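Long-range contacts in putative antibiotic biosynthesis monooxygenase (Bacteroides thetaiotaomicron, PDB 3KKF), which is of undemonstrated function but is probably a small monooxygenase of the antibiotic biosynthesis type, and binds calcium ions: residues Asn4-Ile14 against Asn53-Glu64; Ser33-Leu43 against Ala66-His75. All coordinates share one frame; numbering follows the deposited sequence.

In the fold
Contact 1 (Asn4-Ile14 against Asn53-Glu64) is the middle of the molecule: two neighbouring inner strands of the four-stranded antiparallel sheet, about 5 Å from the centre of the chain. Contact 2 (Ser33-Leu43 against Ala66-His75) sits farther out, with its centre about 12 Å from that of contact 1, where the helices cover one end of that sheet. The two meet where strand 40-48 pairs with strand 54-61, and Met6 packs on Tyr67. Backbone bonding and a buried salt bridge dominate contact 1, and a calcium ion closes its end. Contact 2 buries far less surface and relies on one carboxylate shared by two histidines, with waters beside it.

Contact 1 of 2, residues Asn4-Ile14 against Asn53-Glu64; sequences NNMVRLSRIII and NHVTILEIYADE. With CA (calcium ion), chain C; EDO (1,2-ethanediol), chain E.
Arg8 swings CG away from its backbone N (chi1 -168°) and then bends at chi3 (72°), which lays its guanidinium against the carboxylate of Glu59, its hydrogen-bonded partner on the facing strand. The grip is side-on and two-pronged: Arg8 NE reaches Glu59 OE2 at 2.8 Å, close to the guanidinium plane, while Arg8 NH2 takes the syn lone pair of Glu59 OE1. Each oxygen has a second donor. Ser10 OG comes to Glu59 OE2 at 2.6 Å from the opposite face to Arg8 NE, and Tyr61 OH uses the anti lone pair of Glu59 OE1. Four bonds thus fix the rotation of a buried carboxylate. Arg8 NH1 is hydrogen-bonded to the hydroxyl of Tyr67.

These are the two inner strands of the four-stranded sheet of a ferredoxin-like subunit, as in the dimeric alpha-beta barrel family, antiparallel and joined from Met6-Tyr61 to Ile12-Val55 by paired backbone bonds. The face with Arg8 and Glu59 turns to the helices, where Ile12 and Ile57 touch through their CD1 atoms. Val7, Leu9 and Thr56 point the other way and pack on the second subunit.

At one end, Ile13 CG1 sits over the face of the His54 ring, 3.8 Å from its centroid, and Asn53 ND2 donates to Ile14 O at 2.9 Å. At the other, a calcium ion is bound by Asn4 OD1 (2.3 Å), Asn5 OD1 (2.4 Å) and the backbone Ala62 O (2.3 Å), together with two waters; Gly1 O is another of its ligands.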
# COMPACT_ATOMS: atom_id res chain seq x y z
N ASN A 4 -1.95 -1.78 -17.57
CA ASN A 4 -0.55 -1.31 -17.73
C ASN A 4 -0.14 -0.28 -16.69
O ASN A 4 0.90 0.40 -16.89
CB ASN A 4 -0.26 -0.76 -19.17
CG ASN A 4 -0.77 0.69 -19.38
OD1 ASN A 4 -1.67 1.15 -18.68
ND2 ASN A 4 -0.18 1.39 -20.31
N ASN A 5 -0.90 -0.16 -15.58
CA ASN A 5 -0.54 0.80 -14.57
C ASN A 5 0.76 0.38 -13.96
O ASN A 5 1.04 -0.82 -13.77
CB ASN A 5 -1.58 0.98 -13.44
CG ASN A 5 -2.86 1.63 -13.91
OD1 ASN A 5 -2.93 2.25 -14.99
ND2 ASN A 5 -3.91 1.50 -13.08
N MSE A 6 1.59 1.36 -13.67
CA MSE A 6 2.86 1.13 -12.97
C MSE A 6 2.56 1.20 -11.49
O MSE A 6 2.12 2.23 -11.01
CB MSE A 6 3.88 2.18 -13.33
CG MSE A 6 5.16 2.06 -12.56
SE MSE A 6 6.43 3.45 -13.02
CE MSE A 6 7.42 3.41 -11.35
N VAL A 7 2.77 0.10 -10.79
CA VAL A 7 2.54 -0.01 -9.37
C VAL A 7 3.88 -0.24 -8.68
O VAL A 7 4.68 -1.11 -9.10
CB VAL A 7 1.55 -1.17 -9.05
CG1 VAL A 7 1.29 -1.28 -7.55
CG2 VAL A 7 0.23 -0.98 -9.81
N ARG A 8 4.14 0.54 -7.64
CA ARG A 8 5.37 0.44 -6.91
C ARG A 8 5.16 0.75 -5.44
O ARG A 8 4.25 1.51 -5.07
CB ARG A 8 6.40 1.43 -7.50
CG ARG A 8 7.83 1.23 -7.01
CD ARG A 8 8.84 2.07 -7.81
NE ARG A 8 8.69 3.48 -7.46
CZ ARG A 8 9.45 4.45 -7.97
NH1 ARG A 8 10.40 4.16 -8.84
NH2 ARG A 8 9.26 5.71 -7.60
N LEU A 9 5.96 0.12 -4.59
CA LEU A 9 6.04 0.49 -3.19
C LEU A 9 7.37 1.15 -2.96
O LEU A 9 8.43 0.62 -3.37
CB LEU A 9 5.99 -0.71 -2.25
CG LEU A 9 4.76 -1.55 -2.27
CD1 LEU A 9 4.97 -2.83 -1.46
CD2 LEU A 9 3.59 -0.76 -1.69
N SER A 10 7.34 2.33 -2.40
CA SER A 10 8.57 2.99 -1.91
C SER A 10 8.61 2.81 -0.41
O SER A 10 7.64 3.13 0.28
CB SER A 10 8.63 4.47 -2.23
OG SER A 10 8.80 4.75 -3.58
N ARG A 11 9.70 2.26 0.11
CA ARG A 11 9.90 2.11 1.56
C ARG A 11 11.03 3.04 1.92
O ARG A 11 12.12 2.95 1.33
CB ARG A 11 10.21 0.67 1.95
CG ARG A 11 9.01 -0.26 1.90
CD ARG A 11 9.40 -1.69 2.14
NE ARG A 11 10.24 -1.86 3.31
CZ ARG A 11 9.84 -2.38 4.46
NH1 ARG A 11 8.60 -2.77 4.62
NH2 ARG A 11 10.70 -2.51 5.47
N ILE A 12 10.78 3.97 2.85
CA ILE A 12 11.73 5.00 3.20
C ILE A 12 12.00 5.02 4.68
O ILE A 12 11.09 4.81 5.49
CB ILE A 12 11.13 6.41 2.77
CG1 ILE A 12 10.51 6.33 1.34
CG2 ILE A 12 12.20 7.52 2.89
CD1 ILE A 12 9.58 7.45 0.96
N ILE A 13 13.27 5.23 5.05
CA ILE A 13 13.63 5.46 6.44
C ILE A 13 14.21 6.87 6.47
O ILE A 13 15.17 7.17 5.76
CB ILE A 13 14.65 4.46 7.01
CG1 ILE A 13 14.08 3.04 6.97
CG2 ILE A 13 15.01 4.86 8.47
CD1 ILE A 13 15.07 1.95 7.42
N ILE A 14 13.58 7.70 7.30
CA ILE A 14 13.95 9.10 7.44
C ILE A 14 14.70 9.34 8.75
O ILE A 14 14.46 8.72 9.74
CB ILE A 14 12.67 10.03 7.37
CG1 ILE A 14 11.90 9.82 6.03
CG2 ILE A 14 13.04 11.51 7.54
CD1 ILE A 14 10.72 8.83 6.13
N ASN A 53 9.27 7.11 11.63
CA ASN A 53 10.22 7.51 10.58
C ASN A 53 10.39 6.46 9.47
O ASN A 53 11.21 6.64 8.59
CB ASN A 53 11.59 7.88 11.18
CG ASN A 53 12.27 6.71 11.79
OD1 ASN A 53 11.66 5.95 12.58
ND2 ASN A 53 13.57 6.53 11.46
N HIS A 54 9.62 5.39 9.57
CA HIS A 54 9.55 4.34 8.53
C HIS A 54 8.22 4.60 7.77
O HIS A 54 7.15 4.40 8.31
CB HIS A 54 9.57 2.95 9.12
CG HIS A 54 10.90 2.55 9.66
ND1 HIS A 54 11.50 1.36 9.33
CD2 HIS A 54 11.77 3.18 10.48
CE1 HIS A 54 12.67 1.27 9.94
NE2 HIS A 54 12.86 2.36 10.64
N VAL A 55 8.33 5.08 6.54
CA VAL A 55 7.21 5.42 5.71
C VAL A 55 7.16 4.48 4.47
O VAL A 55 8.19 4.20 3.83
CB VAL A 55 7.30 6.91 5.26
CG1 VAL A 55 6.29 7.25 4.13
CG2 VAL A 55 7.14 7.84 6.48
N THR A 56 5.97 3.99 4.15
CA THR A 56 5.75 3.21 2.94
C THR A 56 4.75 3.96 2.08
O THR A 56 3.71 4.43 2.61
CB THR A 56 5.22 1.80 3.26
OG1 THR A 56 6.25 1.04 3.87
CG2 THR A 56 4.80 1.03 1.98
N ILE A 57 5.03 4.10 0.79
CA ILE A 57 4.12 4.74 -0.12
C ILE A 57 3.68 3.74 -1.21
O ILE A 57 4.53 3.17 -1.91
CB ILE A 57 4.74 6.00 -0.82
CG1 ILE A 57 5.43 6.92 0.20
CG2 ILE A 57 3.66 6.77 -1.61
CD1 ILE A 57 6.03 8.13 -0.40
N LEU A 58 2.37 3.54 -1.34
CA LEU A 58 1.81 2.80 -2.47
C LEU A 58 1.64 3.83 -3.59
O LEU A 58 0.93 4.82 -3.46
CB LEU A 58 0.46 2.18 -2.13
CG LEU A 58 -0.28 1.51 -3.31
CD1 LEU A 58 0.48 0.34 -3.96
CD2 LEU A 58 -1.66 1.06 -2.86
N GLU A 59 2.36 3.60 -4.67
CA GLU A 59 2.38 4.48 -5.86
C GLU A 59 1.72 3.80 -7.01
O GLU A 59 2.10 2.68 -7.35
CB GLU A 59 3.82 4.76 -6.30
CG GLU A 59 4.79 5.23 -5.23
CD GLU A 59 6.24 5.17 -5.77
OE1 GLU A 59 6.63 6.03 -6.59
OE2 GLU A 59 6.98 4.23 -5.38
N ILE A 60 0.73 4.46 -7.63
CA ILE A 60 0.10 3.91 -8.84
C ILE A 60 0.08 5.04 -9.88
O ILE A 60 -0.51 6.12 -9.63
CB ILE A 60 -1.33 3.37 -8.61
CG1 ILE A 60 -1.35 2.31 -7.50
CG2 ILE A 60 -1.88 2.83 -9.92
CD1 ILE A 60 -2.77 1.82 -7.09
N TYR A 61 0.78 4.80 -11.00
CA TYR A 61 0.82 5.73 -12.11
C TYR A 61 0.09 5.10 -13.28
O TYR A 61 0.07 3.88 -13.45
CB TYR A 61 2.28 6.04 -12.52
CG TYR A 61 3.14 6.52 -11.38
CD1 TYR A 61 3.17 7.85 -11.04
CD2 TYR A 61 3.88 5.63 -10.59
CE1 TYR A 61 3.93 8.32 -9.96
CE2 TYR A 61 4.64 6.07 -9.54
CZ TYR A 61 4.66 7.41 -9.21
OH TYR A 61 5.40 7.86 -8.16
N ALA A 62 -0.54 5.93 -14.13
CA ALA A 62 -1.28 5.40 -15.28
C ALA A 62 -0.42 4.55 -16.21
O ALA A 62 -0.91 3.60 -16.81
CB ALA A 62 -1.91 6.55 -16.06
N ASP A 63 0.84 4.92 -16.33
CA ASP A 63 1.81 4.22 -17.18
C ASP A 63 3.21 4.77 -16.86
O ASP A 63 3.33 5.71 -16.02
CB ASP A 63 1.46 4.35 -18.68
CG ASP A 63 1.19 5.77 -19.12
OD1 ASP A 63 1.82 6.71 -18.62
OD2 ASP A 63 0.33 5.95 -20.02
N GLU A 64 4.26 4.23 -17.48
CA GLU A 64 5.60 4.72 -17.22
C GLU A 64 5.81 6.16 -17.72
O GLU A 64 6.61 6.87 -17.12
CB GLU A 64 6.67 3.76 -17.73
CG GLU A 64 6.63 2.42 -16.95
CD GLU A 64 7.71 1.44 -17.33
OE1 GLU A 64 8.59 1.81 -18.13
OE2 GLU A 64 7.68 0.30 -16.80
CA CA C . -2.92 2.56 -17.37
C1 EDO E . -0.52 -3.68 -14.27
O1 EDO E . -0.27 -3.15 -12.95
C2 EDO E . -1.15 -5.08 -14.22
O2 EDO E . -0.20 -5.99 -13.69
O HOH W 1 -0.87 4.04 -21.33
O HOH W 2 6.37 -1.76 3.86
O HOH W 3 -2.79 4.15 -19.13
O HOH W 4 -4.58 4.08 -16.60

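Contact 2 of 2, residues Ser33-Leu43 against Ala66-His75. With ACT (acetate ion), chain D.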
# COMPACT_ATOMS: atom_id res chain seq x y z
N SER A 33 0.65 16.71 -6.50
CA SER A 33 0.64 15.67 -7.56
C SER A 33 -0.77 15.17 -7.82
O SER A 33 -1.21 15.07 -8.99
CB SER A 33 1.52 14.49 -7.17
OG SER A 33 2.87 14.86 -6.97
N MSE A 34 -1.52 14.90 -6.75
CA MSE A 34 -2.88 14.42 -6.91
C MSE A 34 -3.75 15.47 -7.60
O MSE A 34 -4.57 15.15 -8.47
CB MSE A 34 -3.50 14.03 -5.56
CG MSE A 34 -2.85 12.82 -4.90
SE MSE A 34 -3.07 11.18 -5.87
CE MSE A 34 -4.95 10.84 -5.56
N ARG A 35 -3.56 16.74 -7.25
CA ARG A 35 -4.32 17.86 -7.80
C ARG A 35 -4.04 18.13 -9.27
O ARG A 35 -4.95 18.43 -10.05
CB ARG A 35 -3.95 19.14 -6.99
CG ARG A 35 -4.63 20.49 -7.45
CD ARG A 35 -4.15 21.69 -6.61
N LEU A 36 -2.77 18.08 -9.64
CA LEU A 36 -2.33 18.50 -10.97
C LEU A 36 -2.09 17.46 -12.03
O LEU A 36 -2.14 17.79 -13.22
CB LEU A 36 -1.02 19.30 -10.84
CG LEU A 36 -0.96 20.58 -10.02
CD1 LEU A 36 0.41 21.22 -10.22
CD2 LEU A 36 -2.06 21.54 -10.43
N GLU A 37 -1.80 16.23 -11.64
CA GLU A 37 -1.35 15.22 -12.61
C GLU A 37 -2.37 14.10 -12.82
O GLU A 37 -2.53 13.24 -11.98
CB GLU A 37 -0.03 14.62 -12.12
CG GLU A 37 1.09 15.63 -11.86
CD GLU A 37 2.40 14.93 -11.57
OE1 GLU A 37 2.96 14.30 -12.49
OE2 GLU A 37 2.83 14.94 -10.41
N PRO A 38 -3.06 14.11 -13.99
CA PRO A 38 -4.04 13.06 -14.22
C PRO A 38 -3.47 11.62 -14.23
O PRO A 38 -4.18 10.68 -13.90
CB PRO A 38 -4.63 13.43 -15.59
CG PRO A 38 -4.44 14.88 -15.68
CD PRO A 38 -3.11 15.12 -15.05
N GLY A 39 -2.19 11.49 -14.58
CA GLY A 39 -1.49 10.21 -14.63
C GLY A 39 -1.00 9.69 -13.29
O GLY A 39 -0.52 8.58 -13.21
N VAL A 40 -1.07 10.51 -12.25
CA VAL A 40 -0.77 10.05 -10.87
C VAL A 40 -2.12 9.59 -10.30
O VAL A 40 -3.00 10.42 -10.02
CB VAL A 40 -0.12 11.14 -9.99
CG1 VAL A 40 -0.02 10.66 -8.53
CG2 VAL A 40 1.25 11.55 -10.55
N LEU A 41 -2.30 8.28 -10.17
CA LEU A 41 -3.57 7.71 -9.73
C LEU A 41 -3.67 7.63 -8.22
O LEU A 41 -4.74 7.87 -7.65
CB LEU A 41 -3.85 6.36 -10.42
CG LEU A 41 -3.78 6.39 -11.97
CD1 LEU A 41 -4.09 5.02 -12.55
CD2 LEU A 41 -4.71 7.42 -12.57
N VAL A 42 -2.56 7.29 -7.55
CA VAL A 42 -2.50 7.46 -6.09
C VAL A 42 -1.05 7.49 -5.64
O VAL A 42 -0.19 6.85 -6.23
CB VAL A 42 -3.30 6.34 -5.29
CG1 VAL A 42 -2.45 5.06 -5.05
CG2 VAL A 42 -3.85 6.89 -3.96
N LEU A 43 -0.81 8.26 -4.58
CA LEU A 43 0.44 8.24 -3.81
C LEU A 43 -0.11 8.13 -2.38
O LEU A 43 -0.48 9.15 -1.75
CB LEU A 43 1.29 9.49 -3.99
CG LEU A 43 1.78 9.72 -5.42
CD1 LEU A 43 2.37 11.13 -5.63
CD2 LEU A 43 2.81 8.63 -5.84
N ALA A 66 3.64 8.56 -17.45
CA ALA A 66 3.13 9.39 -16.36
C ALA A 66 4.16 9.51 -15.24
O ALA A 66 4.33 10.57 -14.65
CB ALA A 66 1.78 8.85 -15.82
N TYR A 67 4.82 8.41 -14.92
CA TYR A 67 5.86 8.40 -13.90
C TYR A 67 7.04 9.32 -14.30
O TYR A 67 7.52 10.13 -13.52
CB TYR A 67 6.35 6.95 -13.64
CG TYR A 67 7.56 6.93 -12.73
CD1 TYR A 67 7.46 7.28 -11.41
CD2 TYR A 67 8.82 6.61 -13.24
CE1 TYR A 67 8.56 7.29 -10.59
CE2 TYR A 67 9.93 6.62 -12.42
CZ TYR A 67 9.78 6.96 -11.09
OH TYR A 67 10.88 6.98 -10.25
N LYS A 68 7.51 9.18 -15.55
CA LYS A 68 8.62 10.00 -16.01
C LYS A 68 8.24 11.48 -16.00
O LYS A 68 9.07 12.32 -15.63
CB LYS A 68 9.15 9.54 -17.37
CG LYS A 68 9.82 8.22 -17.30
CD LYS A 68 10.89 8.19 -16.24
CE LYS A 68 11.60 6.90 -16.22
NZ LYS A 68 12.27 6.69 -17.50
N SER A 69 7.02 11.80 -16.37
CA SER A 69 6.58 13.19 -16.31
C SER A 69 6.55 13.70 -14.83
O SER A 69 7.00 14.82 -14.53
CB SER A 69 5.19 13.35 -16.94
OG SER A 69 4.77 14.71 -16.94
N HIS A 70 6.03 12.87 -13.94
CA HIS A 70 5.96 13.20 -12.52
C HIS A 70 7.32 13.59 -11.92
O HIS A 70 7.42 14.60 -11.21
CB HIS A 70 5.36 12.00 -11.76
CG HIS A 70 5.39 12.15 -10.27
ND1 HIS A 70 4.63 13.09 -9.60
CD2 HIS A 70 6.06 11.46 -9.31
CE1 HIS A 70 4.86 12.98 -8.31
NE2 HIS A 70 5.72 11.99 -8.11
N ILE A 71 8.36 12.80 -12.21
CA ILE A 71 9.66 13.08 -11.61
C ILE A 71 10.39 14.28 -12.25
O ILE A 71 11.44 14.69 -11.75
CB ILE A 71 10.55 11.83 -11.50
CG1 ILE A 71 11.00 11.33 -12.89
CG2 ILE A 71 9.84 10.76 -10.69
CD1 ILE A 71 11.98 10.12 -12.84
N ALA A 72 9.84 14.83 -13.33
CA ALA A 72 10.35 16.06 -13.94
C ALA A 72 9.61 17.32 -13.45
O ALA A 72 10.01 18.46 -13.78
CB ALA A 72 10.25 15.98 -15.46
N THR A 73 8.56 17.15 -12.64
CA THR A 73 7.77 18.31 -12.21
C THR A 73 8.50 19.18 -11.15
O THR A 73 9.33 18.67 -10.36
CB THR A 73 6.42 17.92 -11.61
OG1 THR A 73 6.62 17.19 -10.39
CG2 THR A 73 5.56 17.15 -12.57
N PRO A 74 8.19 20.50 -11.13
CA PRO A 74 8.81 21.33 -10.10
C PRO A 74 8.44 20.88 -8.68
O PRO A 74 9.27 21.00 -7.76
CB PRO A 74 8.27 22.72 -10.41
CG PRO A 74 8.02 22.70 -11.85
CD PRO A 74 7.51 21.33 -12.14
N HIS A 75 7.22 20.39 -8.47
CA HIS A 75 6.83 19.97 -7.13
C HIS A 75 7.60 18.72 -6.68
O HIS A 75 8.02 18.63 -5.55
CB HIS A 75 5.31 19.84 -6.97
CG HIS A 75 4.64 18.95 -7.96
ND1 HIS A 75 4.23 19.39 -9.21
CD2 HIS A 75 4.28 17.65 -7.87
CE1 HIS A 75 3.63 18.39 -9.84
NE2 HIS A 75 3.64 17.33 -9.05
C ACT D . 6.57 10.77 -4.60
O ACT D . 7.36 9.95 -5.07
OXT ACT D . 6.10 11.61 -5.38
CH3 ACT D . 6.17 10.74 -3.18
O HOH W 5 2.11 12.25 -14.18
O HOH W 6 3.11 15.70 -14.91
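In this ferredoxin-like subunit of the dimeric alpha-beta barrel family, the turn leading from helix 19-36 into strand 40-48 packs against helix 64-71 and the start of helix 74-83, and a histidine-carboxylate-histidine cluster ties the parts together. Its hub is Glu37, just past the end of the first helix. Both histidines share one oxygen: Glu37 OE2 accepts from His70 ND1 at 2.7 Å and from His75 NE2 at 2.9 Å.

The two rings arrive differently. His70 lies nearly coplanar with the carboxylate, 19° between the planes, and its N-H runs almost straight to the syn lone pair. The ring of His75 is turned 72° from the carboxylate, and its NE2 meets the same oxygen from above the carboxylate plane. His75 can do this because its CG is tucked between the backbone N and carbonyl carbon (chi1 55°), which folds the ring back over Thr73, whose OG1 lies against one face. That hydroxyl donates to His70 O and caps the next helix at Phe76 N.

The other oxygen, Glu37 OE1, is held by two waters: one bridges to Ala66 O and the other to Ser69 OG. The carboxylate therefore has four hydrogen-bond donors, two ring N-H groups and two waters. Ser33 OG, which is hydrogen-bonded to Glu29 O, stands at the edges of both imidazoles, 3.0 Å from His70 CE1. Closer to the sheet, Ala66 CB rests 3.5 Å from Gly39 O in the turn. Val40 CG2 and Leu43 CD1 touch the His70 ring obliquely. The far nitrogen of that ring, His70 NE2, donates to OXT of an acetate ion, probably from the crystallisation liquor, at 2.8 Å.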